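Local coordinates for protein membrane-bound lytic murein transglycosylase A (Burkholderia pseudomallei, PDB 6QK4) that probably cleaves the glycosidic bond between MurNAc and GlcNAc in peptidoglycan from the chain ends, leaving a 1,6-anhydro bond in the MurNAc residue, at residues G18-A23 with D96-G101; R24-A29 with P89-N94; T284-Q289 with G339-L344. All coordinates share one frame; numbering follows the deposited sequence.

In the fold
Starting near the N terminus, residues 18-23 run straight into 24-29, and both meet the stretch that follows helix 76-86. Contact 2 pairs strand 25-27 with strand 87-92, closing a loop that holds three helices. Contact 1 closes a slightly wider loop around it, joining the preceding residues to the turn before strand 101-114. Contact 3, later in the chain and in series with the other two, closes a loop holding strands 298-307 and 317-324 and helix 326-334 by pairing strand 285-291 with strand 336-346. The three meet in space: strand 87-92 pairs with strand 336-346, linking contacts 2 and 3, while Arg-340 on that last strand reaches Asp-100 and Gln-19 of contact 1.

Contact 1. Residues G18-A23 with D96-G101; sequences GQIAAA and DGTLDG
Ile-20 and Thr-98 form one isolated beta bridge between two loops, neither of which is a regular strand. The bonds come from their neighbours: Ala-21 N gives its hydrogen to Gly-97 O at 2.8 Å, and Leu-99 N gives its own to Gln-19 O at 3.0 Å. Next to this direct bond from Leu-99 N, a water gives Gln-19 O a second hydrogen and accepts one from the backbone N of Asp-100. Further along, the backbone of Gly-18 meets a side chain instead: Gly-18 N donates to Asp-100 OD2 at 2.9 Å, approaching from above the carboxylate plane and 35° out of it.

An Asx turn leads into the bridge on the 96-101 side. Asp-96 OD1 accepts from Thr-98 N two residues on, and its syn lone pair receives Thr-98 OG1 at 2.7 Å, so one oxygen holds both the backbone N and the hydroxyl of Thr-98. Between them Gly-97, with phi at a positive 90°, turns its carbonyl across to Ala-21, and the CA of Ile-20 lies close to that same oxygen.

Leu-99 points toward the facing loop and supplies the apolar part. Its CG lies anti to its own carbonyl carbon (chi1 -62°), and the two methyls divide between neighbours, CD1 against Gln-19 CB at 4.0 Å and CD2 against Ala-21 CB at 3.9 Å. Arg-340 of strand 336-346 ties the two segments from outside: its NE makes a salt bridge with Asp-100 OD1, which also takes a bond from Asn-338, and its NH1 bonds to Gln-19 OE1.

Contact 2. Residues R24-A29 with P89-N94; sequences RLTPVA and PFQFAN
Gln-91 O is gripped from the facing strand and from solvent: Thr-26 N donates to it at 3.0 Å, and a water gives it a hydrogen at 2.7 Å. That water also accepts from Thr-26 OG1 and Gln-91 NE2, tying together two side chains that lie side by side without bonding directly. In return Gln-91 N donates to Thr-26 O at 2.8 Å, completing the hydrogen-bonded pair.

Strand 25-27 thereby joins strand 87-92 as an antiparallel neighbour, and the latter's other edge bonds to strand 336-346 of the 3D domain, a family in the double-psi beta-barrel clan. The ladder runs past the short strand at both ends, with Val-28 N bonded to Pro-89 O and Ala-93 N to Arg-24 O.

On the face carrying Leu-25, Pro-27, Phe-90 and Phe-92, packing is apolar. Pro-27 CB sits over one face of the Phe-90 ring in a CH-pi contact, 4.0 Å from its centroid, while Leu-25 CD2 touches both Phe-90 CB and Phe-92 CD1. Arg-24 leaves its backbone with CG anti to N (chi1 168°), then bends alongside Phe-92. There CE1 of Phe-92 lies over one face of the guanidinium, the two planes 50° apart, and NH1 of Arg-24 reaches a lone pair of Ala-93 O at 2.9 Å.

Contact 3. Residues T284-Q289 with G339-L344; sequences TPVFLQ and GRMWLL
Backbone hydrogen bonds make an antiparallel ladder of Pro-285 to Gln-289 and Arg-340 to Leu-344. Phe-287 with Trp-342 and Gln-289 with Arg-340 are each closed by two bonds; Leu-344 N adds one to Pro-285 O that is almost perfectly straight, 177° at the hydrogen. CA-H...O contacts fill in between, as where Met-341 CA meets Phe-287 O at 3.3 Å.

Apolar contacts line one face. Val-286 splits its branches, CG1 on Met-341 CG at 3.7 Å and CG2 beside Leu-343 CD2 at 3.8 Å. Leu-288, with CG anti to N (chi1 -173°), lies alongside the extended Met-341, its CD1 near the methionine CG.

On the face of Phe-287, Gln-289 and Trp-342, the indole edge meets Phe-287's backbone O at CE3, 3.4 Å away, and Gln-289's side-chain OE1 at CH2, 3.3 Å away. The amide of Gln-289 is turned 37° from the indole, and its NE2 bonds to Ala-13 O.

Both segments fall in the 3D domain range, all touching residues buried; strand 298-307 is bonded beyond 285-291 and strand 87-92 beyond 336-346, while strand 317-324 meets the Leu-288 and Met-341 side chains through Tyr-320 and Ala-318.

Contact 1. Residues G18-A23 with D96-G101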
loop_
_atom_site.group_PDB
_atom_site.type_symbol
_atom_site.label_atom_id
_atom_site.label_comp_id
_atom_site.label_asym_id
_atom_site.label_seq_id
_atom_site.Cartn_x
_atom_site.Cartn_y
_atom_site.Cartn_z
ATOM N N GLY A 18 1.289 24.436 -9.119
ATOM C CA GLY A 18 1.986 25.607 -8.621
ATOM C C GLY A 18 1.120 26.633 -7.943
ATOM O O GLY A 18 1.571 27.757 -7.736
ATOM N N GLN A 19 -0.101 26.277 -7.537
ATOM C CA GLN A 19 -0.902 27.267 -6.804
ATOM C C GLN A 19 -0.506 27.365 -5.324
ATOM O O GLN A 19 0.098 26.467 -4.734
ATOM C CB GLN A 19 -2.386 26.945 -6.913
ATOM C CG GLN A 19 -2.861 27.011 -8.429
ATOM C CD GLN A 19 -4.269 26.480 -8.626
ATOM O OE1 GLN A 19 -4.658 25.517 -7.992
ATOM N NE2 GLN A 19 -5.069 27.154 -9.503
ATOM N N ILE A 20 -0.803 28.518 -4.743
ATOM C CA ILE A 20 -0.413 28.772 -3.345
ATOM C C ILE A 20 -1.577 29.355 -2.569
ATOM O O ILE A 20 -2.564 29.860 -3.117
ATOM C CB ILE A 20 0.809 29.713 -3.245
ATOM C CG1 ILE A 20 0.419 31.096 -3.744
ATOM C CG2 ILE A 20 2.059 29.147 -4.014
ATOM C CD1 ILE A 20 1.513 32.158 -3.538
ATOM N N ALA A 21 -1.459 29.273 -1.240
ATOM C CA ALA A 21 -2.525 29.714 -0.351
ATOM C C ALA A 21 -1.923 30.421 0.868
ATOM O O ALA A 21 -0.785 30.163 1.263
ATOM C CB ALA A 21 -3.407 28.541 0.145
ATOM N N ALA A 22 -2.715 31.337 1.447
ATOM C CA ALA A 22 -2.278 32.197 2.553
ATOM C C ALA A 22 -2.442 31.552 3.932
ATOM O O ALA A 22 -1.878 32.054 4.911
ATOM C CB ALA A 22 -3.085 33.500 2.469
ATOM N N ALA A 23 -3.146 30.423 4.030
ATOM C CA ALA A 23 -3.348 29.726 5.295
ATOM C C ALA A 23 -3.123 28.234 5.104
ATOM O O ALA A 23 -3.287 27.687 4.002
ATOM C CB ALA A 23 -4.762 29.974 5.843
ATOM N N ASP A 96 4.979 26.049 3.652
ATOM C CA ASP A 96 5.534 27.114 2.827
ATOM C C ASP A 96 4.478 27.788 1.923
ATOM O O ASP A 96 4.828 28.627 1.085
ATOM C CB ASP A 96 6.707 26.577 2.013
ATOM C CG ASP A 96 6.300 25.573 0.947
ATOM O OD1 ASP A 96 5.104 25.343 0.716
ATOM O OD2 ASP A 96 7.214 25.007 0.321
ATOM N N GLY A 97 3.196 27.461 2.090
ATOM C CA GLY A 97 2.121 28.044 1.296
ATOM C C GLY A 97 1.753 27.297 0.006
ATOM O O GLY A 97 0.684 27.564 -0.571
ATOM N N THR A 98 2.558 26.335 -0.426
ATOM C CA THR A 98 2.284 25.662 -1.715
ATOM C C THR A 98 1.178 24.632 -1.522
ATOM O O THR A 98 1.069 24.009 -0.468
ATOM C CB THR A 98 3.522 24.983 -2.307
ATOM O OG1 THR A 98 4.075 23.973 -1.429
ATOM C CG2 THR A 98 4.598 25.984 -2.678
ATOM N N LEU A 99 0.360 24.435 -2.564
ATOM C CA LEU A 99 -0.706 23.433 -2.471
ATOM C C LEU A 99 -0.311 22.096 -3.074
ATOM O O LEU A 99 -0.864 21.088 -2.650
ATOM C CB LEU A 99 -1.994 23.916 -3.174
ATOM C CG LEU A 99 -2.614 25.210 -2.543
ATOM C CD1 LEU A 99 -3.786 25.670 -3.392
ATOM C CD2 LEU A 99 -3.142 24.846 -1.152
ATOM N N ASP A 100 0.721 22.053 -3.937
ATOM C CA ASP A 100 1.168 20.782 -4.520
ATOM C C ASP A 100 1.884 19.910 -3.495
ATOM O O ASP A 100 2.742 20.398 -2.716
ATOM C CB ASP A 100 2.187 21.019 -5.672
ATOM C CG ASP A 100 1.555 21.562 -6.933
ATOM O OD1 ASP A 100 0.372 21.352 -7.185
ATOM O OD2 ASP A 100 2.328 22.155 -7.712
ATOM N N GLY A 101 1.579 18.592 -3.533
ATOM C CA GLY A 101 2.356 17.638 -2.745
ATOM C C GLY A 101 2.419 16.271 -3.390
ATOM O O GLY A 101 1.814 16.038 -4.428
HETATM O O HOH W 1 1.857 24.295 -5.422
#

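Contact 2. Residues R24-A29 with P89-N94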
loop_
_atom_site.group_PDB
_atom_site.type_symbol
_atom_site.label_atom_id
_atom_site.label_comp_id
_atom_site.label_asym_id
_atom_site.label_seq_id
_atom_site.Cartn_x
_atom_site.Cartn_y
_atom_site.Cartn_z
ATOM N N ARG A 24 -2.777 27.576 6.213
ATOM C CA ARG A 24 -2.632 26.110 6.250
ATOM C C ARG A 24 -3.953 25.384 5.910
ATOM O O ARG A 24 -3.963 24.396 5.135
ATOM C CB ARG A 24 -2.148 25.730 7.651
ATOM C CG ARG A 24 -2.215 24.242 7.992
ATOM C CD ARG A 24 -1.126 23.514 7.271
ATOM N NE ARG A 24 -0.485 22.447 8.089
ATOM C CZ ARG A 24 0.583 21.766 7.698
ATOM N NH1 ARG A 24 1.120 21.986 6.481
ATOM N NH2 ARG A 24 1.128 20.837 8.520
ATOM N N LEU A 25 -5.066 25.835 6.481
ATOM C CA LEU A 25 -6.407 25.295 6.235
ATOM C C LEU A 25 -7.365 26.413 5.847
ATOM O O LEU A 25 -7.580 27.339 6.637
ATOM C CB LEU A 25 -6.965 24.547 7.465
ATOM C CG LEU A 25 -6.278 23.191 7.718
ATOM C CD1 LEU A 25 -6.476 22.766 9.207
ATOM C CD2 LEU A 25 -6.795 22.081 6.735
ATOM N N THR A 26 -8.011 26.271 4.700
ATOM C CA THR A 26 -8.944 27.286 4.196
ATOM C C THR A 26 -10.276 26.612 3.931
ATOM O O THR A 26 -10.377 25.790 2.994
ATOM C CB THR A 26 -8.445 27.931 2.905
ATOM O OG1 THR A 26 -7.110 28.416 3.072
ATOM C CG2 THR A 26 -9.402 29.118 2.544
ATOM N N PRO A 27 -11.344 26.923 4.674
ATOM C CA PRO A 27 -12.654 26.335 4.346
ATOM C C PRO A 27 -13.151 26.760 2.974
ATOM O O PRO A 27 -13.029 27.927 2.571
ATOM C CB PRO A 27 -13.583 26.887 5.449
ATOM C CG PRO A 27 -12.924 28.262 5.803
ATOM C CD PRO A 27 -11.411 27.976 5.732
ATOM N N VAL A 28 -13.727 25.811 2.250
ATOM C CA VAL A 28 -14.291 26.090 0.930
ATOM C C VAL A 28 -15.653 25.405 0.833
ATOM O O VAL A 28 -16.026 24.586 1.661
ATOM C CB VAL A 28 -13.364 25.643 -0.208
ATOM C CG1 VAL A 28 -11.983 26.282 -0.104
ATOM C CG2 VAL A 28 -13.217 24.086 -0.162
ATOM N N ALA A 29 -16.447 25.801 -0.182
ATOM C CA ALA A 29 -17.695 25.099 -0.397
ATOM C C ALA A 29 -17.418 23.776 -1.110
ATOM O O ALA A 29 -16.406 23.627 -1.797
ATOM C CB ALA A 29 -18.649 25.936 -1.280
ATOM N N PRO A 89 -15.177 20.837 3.851
ATOM C CA PRO A 89 -13.821 20.634 3.331
ATOM C C PRO A 89 -12.926 21.863 3.481
ATOM O O PRO A 89 -13.352 23.001 3.290
ATOM C CB PRO A 89 -14.091 20.307 1.849
ATOM C CG PRO A 89 -15.341 21.227 1.492
ATOM C CD PRO A 89 -16.116 21.340 2.825
ATOM N N PHE A 90 -11.643 21.629 3.806
ATOM C CA PHE A 90 -10.668 22.701 3.987
ATOM C C PHE A 90 -9.509 22.463 3.042
ATOM O O PHE A 90 -8.790 21.465 3.180
ATOM C CB PHE A 90 -10.101 22.786 5.406
ATOM C CG PHE A 90 -11.100 23.302 6.429
ATOM C CD1 PHE A 90 -12.155 22.493 6.803
ATOM C CD2 PHE A 90 -10.956 24.570 7.051
ATOM C CE1 PHE A 90 -13.103 22.916 7.725
ATOM C CE2 PHE A 90 -11.902 24.975 8.017
ATOM C CZ PHE A 90 -12.973 24.149 8.320
ATOM N N GLN A 91 -9.305 23.382 2.115
ATOM C CA GLN A 91 -8.105 23.290 1.259
ATOM C C GLN A 91 -6.837 23.291 2.123
ATOM O O GLN A 91 -6.704 24.110 3.032
ATOM C CB GLN A 91 -8.135 24.475 0.254
ATOM C CG GLN A 91 -6.794 24.706 -0.447
ATOM C CD GLN A 91 -6.747 26.069 -1.066
ATOM O OE1 GLN A 91 -7.200 26.248 -2.195
ATOM N NE2 GLN A 91 -6.210 27.030 -0.341
ATOM N N PHE A 92 -5.928 22.311 1.896
ATOM C CA PHE A 92 -4.793 22.060 2.789
ATOM C C PHE A 92 -3.494 22.450 2.104
ATOM O O PHE A 92 -3.200 21.964 0.995
ATOM C CB PHE A 92 -4.767 20.579 3.125
ATOM C CG PHE A 92 -3.722 20.185 4.138
ATOM C CD1 PHE A 92 -3.577 20.902 5.313
ATOM C CD2 PHE A 92 -2.922 19.073 3.913
ATOM C CE1 PHE A 92 -2.624 20.493 6.292
ATOM C CE2 PHE A 92 -1.947 18.697 4.867
ATOM C CZ PHE A 92 -1.812 19.396 6.052
ATOM N N ALA A 93 -2.730 23.344 2.731
ATOM C CA ALA A 93 -1.458 23.741 2.155
ATOM C C ALA A 93 -0.261 23.303 2.997
ATOM O O ALA A 93 -0.349 23.133 4.225
ATOM C CB ALA A 93 -1.411 25.258 1.962
ATOM N N ASN A 94 0.869 23.142 2.311
ATOM C CA ASN A 94 2.165 22.976 2.973
ATOM C C ASN A 94 2.519 24.219 3.802
ATOM O O ASN A 94 2.007 25.312 3.591
ATOM C CB ASN A 94 3.252 22.749 1.924
ATOM C CG ASN A 94 3.140 21.404 1.275
ATOM O OD1 ASN A 94 3.114 20.392 1.975
ATOM N ND2 ASN A 94 3.034 21.385 -0.070
HETATM O O HOH W 2 -5.285 26.405 2.525
#

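Contact 3. Residues T284-Q289 with G339-L344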
loop_
_atom_site.group_PDB
_atom_site.type_symbol
_atom_site.label_atom_id
_atom_site.label_comp_id
_atom_site.label_asym_id
_atom_site.label_seq_id
_atom_site.Cartn_x
_atom_site.Cartn_y
_atom_site.Cartn_z
ATOM N N THR A 284 -8.653 11.600 9.909
ATOM C CA THR A 284 -9.106 12.720 9.059
ATOM C C THR A 284 -9.520 12.161 7.711
ATOM O O THR A 284 -8.712 11.481 7.059
ATOM C CB THR A 284 -7.982 13.756 8.843
ATOM O OG1 THR A 284 -7.440 14.168 10.122
ATOM C CG2 THR A 284 -8.506 14.973 8.067
ATOM N N PRO A 285 -10.728 12.439 7.235
ATOM C CA PRO A 285 -11.030 12.157 5.822
ATOM C C PRO A 285 -10.371 13.221 4.953
ATOM O O PRO A 285 -10.276 14.382 5.340
ATOM C CB PRO A 285 -12.570 12.277 5.739
ATOM C CG PRO A 285 -13.034 12.422 7.232
ATOM C CD PRO A 285 -11.854 13.097 7.934
ATOM N N VAL A 286 -9.904 12.820 3.766
ATOM C CA VAL A 286 -9.107 13.674 2.888
ATOM C C VAL A 286 -9.664 13.489 1.480
ATOM O O VAL A 286 -9.791 12.352 1.009
ATOM C CB VAL A 286 -7.610 13.293 2.862
ATOM C CG1 VAL A 286 -6.805 14.272 1.937
ATOM C CG2 VAL A 286 -7.020 13.334 4.280
ATOM N N PHE A 287 -9.968 14.608 0.780
ATOM C CA PHE A 287 -10.276 14.462 -0.629
ATOM C C PHE A 287 -8.972 14.654 -1.382
ATOM O O PHE A 287 -8.305 15.686 -1.204
ATOM C CB PHE A 287 -11.365 15.440 -1.122
ATOM C CG PHE A 287 -11.861 15.006 -2.489
ATOM C CD1 PHE A 287 -12.717 13.922 -2.589
ATOM C CD2 PHE A 287 -11.342 15.560 -3.653
ATOM C CE1 PHE A 287 -13.134 13.450 -3.776
ATOM C CE2 PHE A 287 -11.748 15.052 -4.925
ATOM C CZ PHE A 287 -12.615 13.965 -4.981
ATOM N N LEU A 288 -8.573 13.619 -2.139
ATOM C CA LEU A 288 -7.288 13.559 -2.805
ATOM C C LEU A 288 -7.495 13.744 -4.310
ATOM O O LEU A 288 -8.246 13.000 -4.916
ATOM C CB LEU A 288 -6.620 12.196 -2.487
ATOM C CG LEU A 288 -5.186 12.018 -2.958
ATOM C CD1 LEU A 288 -4.245 13.079 -2.381
ATOM C CD2 LEU A 288 -4.687 10.584 -2.572
ATOM N N GLN A 289 -6.783 14.706 -4.893
ATOM C CA GLN A 289 -6.782 14.908 -6.334
ATOM C C GLN A 289 -5.377 14.611 -6.820
ATOM O O GLN A 289 -4.426 15.258 -6.368
ATOM C CB GLN A 289 -7.174 16.348 -6.635
ATOM C CG GLN A 289 -7.101 16.644 -8.186
ATOM C CD GLN A 289 -7.530 18.074 -8.470
ATOM O OE1 GLN A 289 -7.483 18.942 -7.578
ATOM N NE2 GLN A 289 -7.966 18.325 -9.691
ATOM N N GLY A 339 -0.072 15.892 -6.314
ATOM C CA GLY A 339 -1.396 15.822 -5.703
ATOM C C GLY A 339 -1.823 17.076 -4.961
ATOM O O GLY A 339 -1.011 17.938 -4.611
ATOM N N ARG A 340 -3.134 17.151 -4.736
ATOM C CA ARG A 340 -3.794 18.209 -3.943
ATOM C C ARG A 340 -4.730 17.576 -2.903
ATOM O O ARG A 340 -5.359 16.522 -3.141
ATOM C CB ARG A 340 -4.624 19.128 -4.834
ATOM C CG ARG A 340 -3.783 19.947 -5.794
ATOM C CD ARG A 340 -2.921 20.972 -5.048
ATOM N NE ARG A 340 -2.071 21.734 -5.998
ATOM C CZ ARG A 340 -2.450 22.827 -6.700
ATOM N NH1 ARG A 340 -3.708 23.304 -6.627
ATOM N NH2 ARG A 340 -1.543 23.381 -7.551
ATOM N N MET A 341 -4.873 18.238 -1.765
ATOM C CA MET A 341 -5.682 17.695 -0.661
ATOM C C MET A 341 -6.643 18.728 -0.107
ATOM O O MET A 341 -6.309 19.916 -0.025
ATOM C CB MET A 341 -4.803 17.230 0.536
ATOM C CG MET A 341 -4.087 15.994 0.192
ATOM S SD MET A 341 -3.067 15.669 1.716
ATOM C CE MET A 341 -2.367 14.112 1.196
ATOM N N TRP A 342 -7.823 18.247 0.297
ATOM C CA TRP A 342 -8.725 18.942 1.209
ATOM C C TRP A 342 -8.978 18.047 2.410
ATOM O O TRP A 342 -9.333 16.869 2.239
ATOM C CB TRP A 342 -10.083 19.239 0.535
ATOM C CG TRP A 342 -9.939 20.186 -0.654
ATOM C CD1 TRP A 342 -10.303 21.507 -0.672
ATOM C CD2 TRP A 342 -9.347 19.911 -1.961
ATOM N NE1 TRP A 342 -9.984 22.072 -1.932
ATOM C CE2 TRP A 342 -9.361 21.120 -2.694
ATOM C CE3 TRP A 342 -8.751 18.767 -2.541
ATOM C CZ2 TRP A 342 -8.900 21.209 -4.033
ATOM C CZ3 TRP A 342 -8.220 18.872 -3.876
ATOM C CH2 TRP A 342 -8.324 20.096 -4.593
ATOM N N LEU A 343 -8.836 18.599 3.624
ATOM C CA LEU A 343 -9.166 17.854 4.840
ATOM C C LEU A 343 -10.619 18.119 5.209
ATOM O O LEU A 343 -11.086 19.263 5.141
ATOM C CB LEU A 343 -8.258 18.298 5.985
ATOM C CG LEU A 343 -6.746 18.234 5.797
ATOM C CD1 LEU A 343 -6.027 18.250 7.155
ATOM C CD2 LEU A 343 -6.286 17.009 5.100
ATOM N N LEU A 344 -11.346 17.078 5.550
ATOM C CA LEU A 344 -12.722 17.252 6.002
ATOM C C LEU A 344 -12.752 17.310 7.532
ATOM O O LEU A 344 -12.101 16.508 8.191
ATOM C CB LEU A 344 -13.606 16.088 5.570
ATOM C CG LEU A 344 -14.033 16.005 4.089
ATOM C CD1 LEU A 344 -12.899 15.885 3.189
ATOM C CD2 LEU A 344 -14.917 14.840 3.941
#